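Local atomic coordinates of importin-95 (Chaetomium thermophilum, PDB entry 4XRI), a protein that acts as a nuclear transport receptor of the importin-beta family, importing various protein cargoes into the nucleus and probably binding a small GTPase. Residues A743-T747 with L763-I767; V189-A193 with A206-L210; L513-T517 with A530-L534. The protein carries 2 engineered substitutions. All blocks are in the same frame, centred on the assembly; numbering follows the deposited sequence.

Contact 1: residues A743-T747 with L763-I767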
loop_
_atom_site.group_PDB
_atom_site.type_symbol
_atom_site.label_atom_id
_atom_site.label_comp_id
_atom_site.label_asym_id
_atom_site.label_seq_id
_atom_site.Cartn_x
_atom_site.Cartn_y
_atom_site.Cartn_z
ATOM N N ALA A 743 -0.119 -7.684 -27.617
ATOM C CA ALA A 743 -0.409 -7.059 -26.333
ATOM C C ALA A 743 -1.910 -6.905 -26.107
ATOM O O ALA A 743 -2.384 -6.944 -24.972
ATOM C CB ALA A 743 0.281 -5.705 -26.241
ATOM N N ALA A 744 -2.652 -6.737 -27.195
ATOM C CA ALA A 744 -4.094 -6.538 -27.119
ATOM C C ALA A 744 -4.832 -7.801 -26.677
ATOM O O ALA A 744 -5.960 -7.725 -26.189
ATOM C CB ALA A 744 -4.627 -6.064 -28.460
ATOM N N THR A 745 -4.195 -8.956 -26.845
ATOM C CA THR A 745 -4.827 -10.228 -26.510
ATOM C C THR A 745 -4.588 -10.615 -25.053
ATOM O O THR A 745 -5.206 -11.552 -24.542
ATOM C CB THR A 745 -4.320 -11.368 -27.415
ATOM O OG1 THR A 745 -2.951 -11.652 -27.106
ATOM C CG2 THR A 745 -4.442 -10.983 -28.880
ATOM N N ILE A 746 -3.690 -9.898 -24.386
ATOM C CA ILE A 746 -3.402 -10.175 -22.984
ATOM C C ILE A 746 -4.527 -9.661 -22.089
ATOM O O ILE A 746 -4.826 -8.468 -22.073
ATOM C CB ILE A 746 -2.067 -9.551 -22.542
ATOM C CG1 ILE A 746 -0.907 -10.204 -23.295
ATOM C CG2 ILE A 746 -1.874 -9.714 -21.039
ATOM C CD1 ILE A 746 0.454 -9.671 -22.909
ATOM N N THR A 747 -5.155 -10.576 -21.355
ATOM C CA THR A 747 -6.264 -10.232 -20.470
ATOM C C THR A 747 -6.114 -10.901 -19.111
ATOM O O THR A 747 -5.302 -11.808 -18.940
ATOM C CB THR A 747 -7.622 -10.640 -21.069
ATOM O OG1 THR A 747 -7.587 -12.026 -21.427
ATOM C CG2 THR A 747 -7.938 -9.806 -22.310
ATOM N N LEU A 763 -1.722 -1.571 -19.564
ATOM C CA LEU A 763 -1.133 -2.040 -20.812
ATOM C C LEU A 763 -1.858 -1.452 -22.016
ATOM O O LEU A 763 -1.233 -0.975 -22.965
ATOM C CB LEU A 763 -1.168 -3.569 -20.876
ATOM C CG LEU A 763 -0.611 -4.221 -22.142
ATOM C CD1 LEU A 763 0.874 -3.943 -22.272
ATOM C CD2 LEU A 763 -0.878 -5.717 -22.125
ATOM N N ARG A 764 -3.184 -1.485 -21.966
ATOM C CA ARG A 764 -4.004 -1.024 -23.079
ATOM C C ARG A 764 -3.982 0.494 -23.205
ATOM O O ARG A 764 -4.205 1.036 -24.287
ATOM C CB ARG A 764 -5.435 -1.535 -22.925
ATOM C CG ARG A 764 -5.531 -3.045 -23.114
ATOM C CD ARG A 764 -6.961 -3.551 -23.084
ATOM N NE ARG A 764 -7.043 -4.899 -23.643
ATOM C CZ ARG A 764 -8.175 -5.503 -23.988
ATOM N NH1 ARG A 764 -8.147 -6.727 -24.499
ATOM N NH2 ARG A 764 -9.334 -4.882 -23.825
ATOM N N GLU A 765 -3.706 1.177 -22.097
ATOM C CA GLU A 765 -3.392 2.599 -22.150
ATOM C C GLU A 765 -2.157 2.791 -23.017
ATOM O O GLU A 765 -2.121 3.659 -23.891
ATOM C CB GLU A 765 -3.151 3.172 -20.749
ATOM C CG GLU A 765 -4.400 3.365 -19.915
ATOM C CD GLU A 765 -4.088 3.943 -18.547
ATOM O OE1 GLU A 765 -3.015 4.565 -18.394
ATOM O OE2 GLU A 765 -4.911 3.768 -17.623
ATOM N N GLY A 766 -1.151 1.959 -22.764
ATOM C CA GLY A 766 0.087 1.976 -23.518
ATOM C C GLY A 766 -0.130 1.687 -24.989
ATOM O O GLY A 766 0.379 2.412 -25.842
ATOM N N ILE A 767 -0.888 0.634 -25.284
ATOM C CA ILE A 767 -1.183 0.265 -26.666
ATOM C C ILE A 767 -1.855 1.408 -27.418
ATOM O O ILE A 767 -1.467 1.749 -28.535
ATOM C CB ILE A 767 -2.104 -0.967 -26.757
ATOM C CG1 ILE A 767 -1.517 -2.153 -25.993
ATOM C CG2 ILE A 767 -2.329 -1.336 -28.211
ATOM C CD1 ILE A 767 -2.433 -3.360 -25.951
HETATM O O HOH W 1 -4.665 -6.268 -23.417
#

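Contact 2: residues V189-A193 with A206-L210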
loop_
_atom_site.group_PDB
_atom_site.type_symbol
_atom_site.label_atom_id
_atom_site.label_comp_id
_atom_site.label_asym_id
_atom_site.label_seq_id
_atom_site.Cartn_x
_atom_site.Cartn_y
_atom_site.Cartn_z
ATOM N N VAL A 189 -16.221 -26.766 18.950
ATOM C CA VAL A 189 -15.493 -25.555 19.314
ATOM C C VAL A 189 -16.328 -24.642 20.215
ATOM O O VAL A 189 -15.792 -24.003 21.121
ATOM C CB VAL A 189 -15.024 -24.767 18.063
ATOM C CG1 VAL A 189 -14.199 -25.672 17.155
ATOM C CG2 VAL A 189 -16.192 -24.171 17.302
ATOM N N VAL A 190 -17.636 -24.597 19.983
ATOM C CA VAL A 190 -18.513 -23.743 20.777
ATOM C C VAL A 190 -18.676 -24.321 22.176
ATOM O O VAL A 190 -18.595 -23.596 23.173
ATOM C CB VAL A 190 -19.902 -23.576 20.127
ATOM C CG1 VAL A 190 -20.893 -22.981 21.123
ATOM C CG2 VAL A 190 -19.804 -22.705 18.889
ATOM N N GLN A 191 -18.902 -25.628 22.248
ATOM C CA GLN A 191 -19.042 -26.296 23.537
ATOM C C GLN A 191 -17.749 -26.222 24.335
ATOM O O GLN A 191 -17.767 -26.172 25.562
ATOM C CB GLN A 191 -19.459 -27.754 23.355
ATOM C CG GLN A 191 -20.916 -27.928 22.961
ATOM C CD GLN A 191 -21.348 -29.381 22.916
ATOM O OE1 GLN A 191 -20.523 -30.293 23.000
ATOM N NE2 GLN A 191 -22.651 -29.604 22.783
ATOM N N GLY A 192 -16.623 -26.205 23.633
ATOM C CA GLY A 192 -15.338 -26.099 24.291
ATOM C C GLY A 192 -15.113 -24.712 24.860
ATOM O O GLY A 192 -14.358 -24.539 25.811
ATOM N N ALA A 193 -15.772 -23.720 24.269
ATOM C CA ALA A 193 -15.549 -22.320 24.623
ATOM C C ALA A 193 -16.473 -21.840 25.739
ATOM O O ALA A 193 -16.236 -20.794 26.344
ATOM C CB ALA A 193 -15.722 -21.440 23.393
ATOM N N ALA A 206 -10.459 -23.107 22.405
ATOM C CA ALA A 206 -11.720 -23.254 21.690
ATOM C C ALA A 206 -12.191 -21.941 21.075
ATOM O O ALA A 206 -12.634 -21.913 19.927
ATOM C CB ALA A 206 -12.783 -23.806 22.621
ATOM N N ILE A 207 -12.103 -20.856 21.839
ATOM C CA ILE A 207 -12.556 -19.561 21.347
ATOM C C ILE A 207 -11.626 -19.066 20.239
ATOM O O ILE A 207 -12.060 -18.403 19.298
ATOM C CB ILE A 207 -12.649 -18.510 22.488
ATOM C CG1 ILE A 207 -13.442 -17.284 22.029
ATOM C CG2 ILE A 207 -11.274 -18.116 23.010
ATOM C CD1 ILE A 207 -14.912 -17.545 21.831
ATOM N N THR A 208 -10.348 -19.420 20.343
ATOM C CA THR A 208 -9.366 -19.076 19.324
ATOM C C THR A 208 -9.661 -19.842 18.042
ATOM O O THR A 208 -9.596 -19.292 16.942
ATOM C CB THR A 208 -7.931 -19.391 19.786
ATOM O OG1 THR A 208 -7.677 -18.735 21.032
ATOM C CG2 THR A 208 -6.918 -18.923 18.747
ATOM N N ALA A 209 -9.987 -21.120 18.203
ATOM C CA ALA A 209 -10.304 -21.984 17.074
ATOM C C ALA A 209 -11.573 -21.513 16.374
ATOM O O ALA A 209 -11.671 -21.569 15.147
ATOM C CB ALA A 209 -10.453 -23.423 17.535
ATOM N N LEU A 210 -12.541 -21.049 17.160
ATOM C CA LEU A 210 -13.771 -20.494 16.608
ATOM C C LEU A 210 -13.467 -19.274 15.748
ATOM O O LEU A 210 -14.008 -19.124 14.653
ATOM C CB LEU A 210 -14.753 -20.131 17.727
ATOM C CG LEU A 210 -16.030 -19.407 17.292
ATOM C CD1 LEU A 210 -16.781 -20.216 16.247
ATOM C CD2 LEU A 210 -16.918 -19.122 18.499
#

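Contact 3: residues L513-T517 with A530-L534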
loop_
_atom_site.group_PDB
_atom_site.type_symbol
_atom_site.label_atom_id
_atom_site.label_comp_id
_atom_site.label_asym_id
_atom_site.label_seq_id
_atom_site.Cartn_x
_atom_site.Cartn_y
_atom_site.Cartn_z
ATOM N N LEU A 513 15.547 26.828 6.219
ATOM C CA LEU A 513 15.669 25.449 5.768
ATOM C C LEU A 513 17.089 25.138 5.309
ATOM O O LEU A 513 17.584 24.032 5.509
ATOM C CB LEU A 513 14.668 25.172 4.646
ATOM C CG LEU A 513 13.212 25.198 5.109
ATOM C CD1 LEU A 513 12.267 25.264 3.925
ATOM C CD2 LEU A 513 12.916 23.976 5.968
ATOM N N LEU A 514 17.742 26.122 4.697
ATOM C CA LEU A 514 19.136 25.973 4.293
ATOM C C LEU A 514 20.057 25.943 5.509
ATOM O O LEU A 514 21.111 25.304 5.482
ATOM C CB LEU A 514 19.549 27.099 3.341
ATOM C CG LEU A 514 19.149 26.930 1.874
ATOM C CD1 LEU A 514 19.486 28.174 1.068
ATOM C CD2 LEU A 514 19.822 25.705 1.284
ATOM N N THR A 515 19.648 26.624 6.577
ATOM C CA THR A 515 20.440 26.666 7.800
ATOM C C THR A 515 20.421 25.321 8.515
ATOM O O THR A 515 21.463 24.810 8.918
ATOM C CB THR A 515 19.934 27.754 8.766
ATOM O OG1 THR A 515 19.971 29.030 8.115
ATOM C CG2 THR A 515 20.793 27.797 10.024
ATOM N N VAL A 516 19.233 24.745 8.654
ATOM C CA VAL A 516 19.070 23.494 9.385
ATOM C C VAL A 516 19.651 22.306 8.610
ATOM O O VAL A 516 20.045 21.302 9.206
ATOM C CB VAL A 516 17.576 23.236 9.720
ATOM C CG1 VAL A 516 16.762 23.024 8.458
ATOM C CG2 VAL A 516 17.425 22.055 10.671
ATOM N N THR A 517 19.727 22.426 7.288
ATOM C CA THR A 517 20.301 21.362 6.464
ATOM C C THR A 517 21.804 21.548 6.258
ATOM O O THR A 517 22.474 20.688 5.681
ATOM C CB THR A 517 19.625 21.279 5.076
ATOM O OG1 THR A 517 19.630 22.572 4.457
ATOM C CG2 THR A 517 18.193 20.783 5.198
ATOM N N ALA A 530 13.607 18.322 6.149
ATOM C CA ALA A 530 13.691 19.756 5.892
ATOM C C ALA A 530 13.915 20.042 4.411
ATOM O O ALA A 530 13.403 21.025 3.875
ATOM C CB ALA A 530 14.798 20.381 6.726
ATOM N N TYR A 531 14.687 19.181 3.756
ATOM C CA TYR A 531 14.905 19.293 2.318
ATOM C C TYR A 531 13.591 19.107 1.571
ATOM O O TYR A 531 13.327 19.794 0.585
ATOM C CB TYR A 531 15.939 18.270 1.838
ATOM C CG TYR A 531 17.369 18.772 1.848
ATOM C CD1 TYR A 531 17.701 20.012 1.312
ATOM C CD2 TYR A 531 18.388 18.005 2.398
ATOM C CE1 TYR A 531 19.008 20.470 1.322
ATOM C CE2 TYR A 531 19.693 18.451 2.408
ATOM C CZ TYR A 531 19.999 19.684 1.871
ATOM O OH TYR A 531 21.299 20.133 1.885
ATOM N N GLU A 532 12.768 18.178 2.050
ATOM C CA GLU A 532 11.455 17.946 1.457
ATOM C C GLU A 532 10.590 19.197 1.566
ATOM O O GLU A 532 9.885 19.556 0.625
ATOM C CB GLU A 532 10.751 16.763 2.124
ATOM C CG GLU A 532 9.538 16.273 1.355
ATOM C CD GLU A 532 8.731 15.234 2.115
ATOM O OE1 GLU A 532 8.993 15.023 3.321
ATOM O OE2 GLU A 532 7.829 14.626 1.501
ATOM N N VAL A 533 10.660 19.855 2.719
ATOM C CA VAL A 533 9.951 21.109 2.946
ATOM C C VAL A 533 10.384 22.157 1.932
ATOM O O VAL A 533 9.553 22.810 1.297
ATOM C CB VAL A 533 10.199 21.654 4.368
ATOM C CG1 VAL A 533 9.474 22.978 4.554
ATOM C CG2 VAL A 533 9.748 20.648 5.403
ATOM N N LEU A 534 11.696 22.307 1.789
ATOM C CA LEU A 534 12.276 23.256 0.850
ATOM C C LEU A 534 11.794 22.993 -0.573
ATOM O O LEU A 534 11.491 23.925 -1.319
ATOM C CB LEU A 534 13.803 23.193 0.915
ATOM C CG LEU A 534 14.566 24.174 0.025
ATOM C CD1 LEU A 534 14.043 25.588 0.233
ATOM C CD2 LEU A 534 16.057 24.102 0.306
#

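Contact 1: residues A743-T747 with L763-I767
Ile767 lays its CD1 methyl against Ala743, 3.6 Å from Ala743 CB and equally near that residue's carbonyl carbon. The Ile767 branch CG1 sits anti to the backbone carbonyl carbon (chi1 -55°), and with chi2 extended its end points to the turn. The same methyl also brushes Ala744 CB. Leu763, one helical turn earlier, continues this apolar strip. Leu763 CD2 lies 3.4 Å from Ala743 O and 4.0 Å from Ile746 CB.

Between these two residues in the chain, Arg764 makes the polar part of the contact. Its chain runs extended from CG to NE and carries the guanidinium to the backbone of the loop. Arg764 NH1 donates to Ala744 O at 2.9 Å. The donor lies in the plane of that carbonyl, but the oxygen is tilted 27° out of the guanidinium plane, and the N-H...O angle is a bent 139°. Arg764 NE gives its hydrogen to water 1 at 2.8 Å, and this water sits at the guanidinium edge, in plane. The water in turn lies within hydrogen-bonding distance of Ala743 O and Ile746 O. Its two protons are contested by more acceptors than they can serve. Ser800 holds NH2, so each nitrogen of the group has a partner.

The carbonyls gathered here belong to a type I beta turn, Ala743 to Ile746, closed by a 3.3 Å bond from Ile746 N to Ala743 O. The partial negative charge at the C-terminal end of helix 730-743 would probably favour a positive group here. Leu715 of helix 711-725 and Leu797 of helix 791-802 add to the apolar surroundings. A turn leaving one helix and packed on the flank of the next fits the all-helical solenoid of this HEAT-repeat protein.

Contact 2: residues V189-A193 with A206-L210
Ala193 N is shared by two carbonyls of its own segment: Val190 O at 3.0 Å and, weakly, Val189 O at 3.2 Å. Here rests the methyl of Ala206. Ala206 CB is 3.4 Å from Ala193 N and equally 3.4 Å from Val189 O, and it touches Gly192 C as well. The methyl therefore packs mainly on backbone atoms. Gly192 makes this possible, because a CB there would stand only 3.1 Å from Ala206 CB.

Ala193 answers with its own methyl, 3.9 Å from Ala206 CB. It also meets the backbone and the CD1 tip of Ile207. One turn back, Val189 reaches the later part of the other helix. With CG1 anti to the carbonyl carbon (chi1 -55°), the Val189 CG2 branch falls between the backbone N and that carbon and meets Leu210 CD1 at 4.1 Å, the two side chains crossing at about a right angle. CG1 faces the methyl of Ala209 more loosely.

The short helical segments run roughly antiparallel, at 144°, and their axes approach to 8.1 Å. Leu160 of helix 153-168 covers Val189 and Ala206, while Val233 and Val234 of helix 224-238 cover Ala193 and Leu210. Arg203 takes up Ala193 O. No hydrogen bond crosses between the two segments, so they are held by shape fit: an alanine methyl on backbone and apolar side chains against one another.

Contact 3: residues L513-T517 with A530-L534
Thr517 meets Tyr531 from its CB outward. Thr517 CB stands over one face of the ring, 3.6 Å from Tyr531 CZ. From there Thr517 CG2 swings over the middle of the same face, 3.7 Å from the Tyr531 centroid and only 1° off the ring normal, a nearly ideal CH-pi contact. The same methyl touches Ala530 CB. The other branch, OG1, lies between the backbone N and the carbonyl carbon (chi1 52°) and turns back to the preceding helical turn. Thr517 OG1 donates to Leu513 O at 2.7 Å, in the carbonyl plane and on a lone pair. Leu513 O also accepts from Thr517 N at 3.2 Å. Two bonds thus grip this oxygen, and the one from OG1 holds the side-chain rotation that puts the methyl over the ring.

Arg559 NH1 joins the two side chains at their polar ends, hydrogen-bonded to both Thr517 OG1 and Tyr531 OH. With Tyr531 replaced by an alanine, the Thr517 methyl is likely to lose its aromatic floor and Arg559 its phenolic partner.

Leu513 also packs beside Ala530. Leu513 CD1 lies 3.7 Å from Val533 CG1 and rests on the backbone and CB of Leu534, while CD2 sits beside Ala530 O and the methyl of Ala530. Val516 CG1 presses on Ala530 CB at 3.7 Å, and Leu514 CD2 reaches Leu534 CD2 at 4.2 Å. Phe467 and Leu470 of helix 455-472 back Leu513, and Val589 of helix 573-597 touches Tyr531 and Leu534. Between the two segments themselves the contact is apolar packing plus one CH-pi contact; a polar link is supplied from outside by Arg559, which ties both segments to helix 546-567.

The three contacts follow one another along the chain and share no atoms. Contact 2 comes first, then contact 3, then contact 1. Contacts 2 and 3 lie on opposite sides of the chain's centre, with centres 57 Å apart and nearest atoms about 41 Å apart. Contact 1 is about 50 Å from contact 2 and 43 Å from contact 3, centre to centre; its nearest atoms are about 35 Å from those of contact 2 and about 25 Å from those of contact 3. Contacts 2 and 3 join consecutive helices, and contact 1 joins the turn after one helix to the next helix. Of the three, contact 1 alone has a hydrogen bond between its segments.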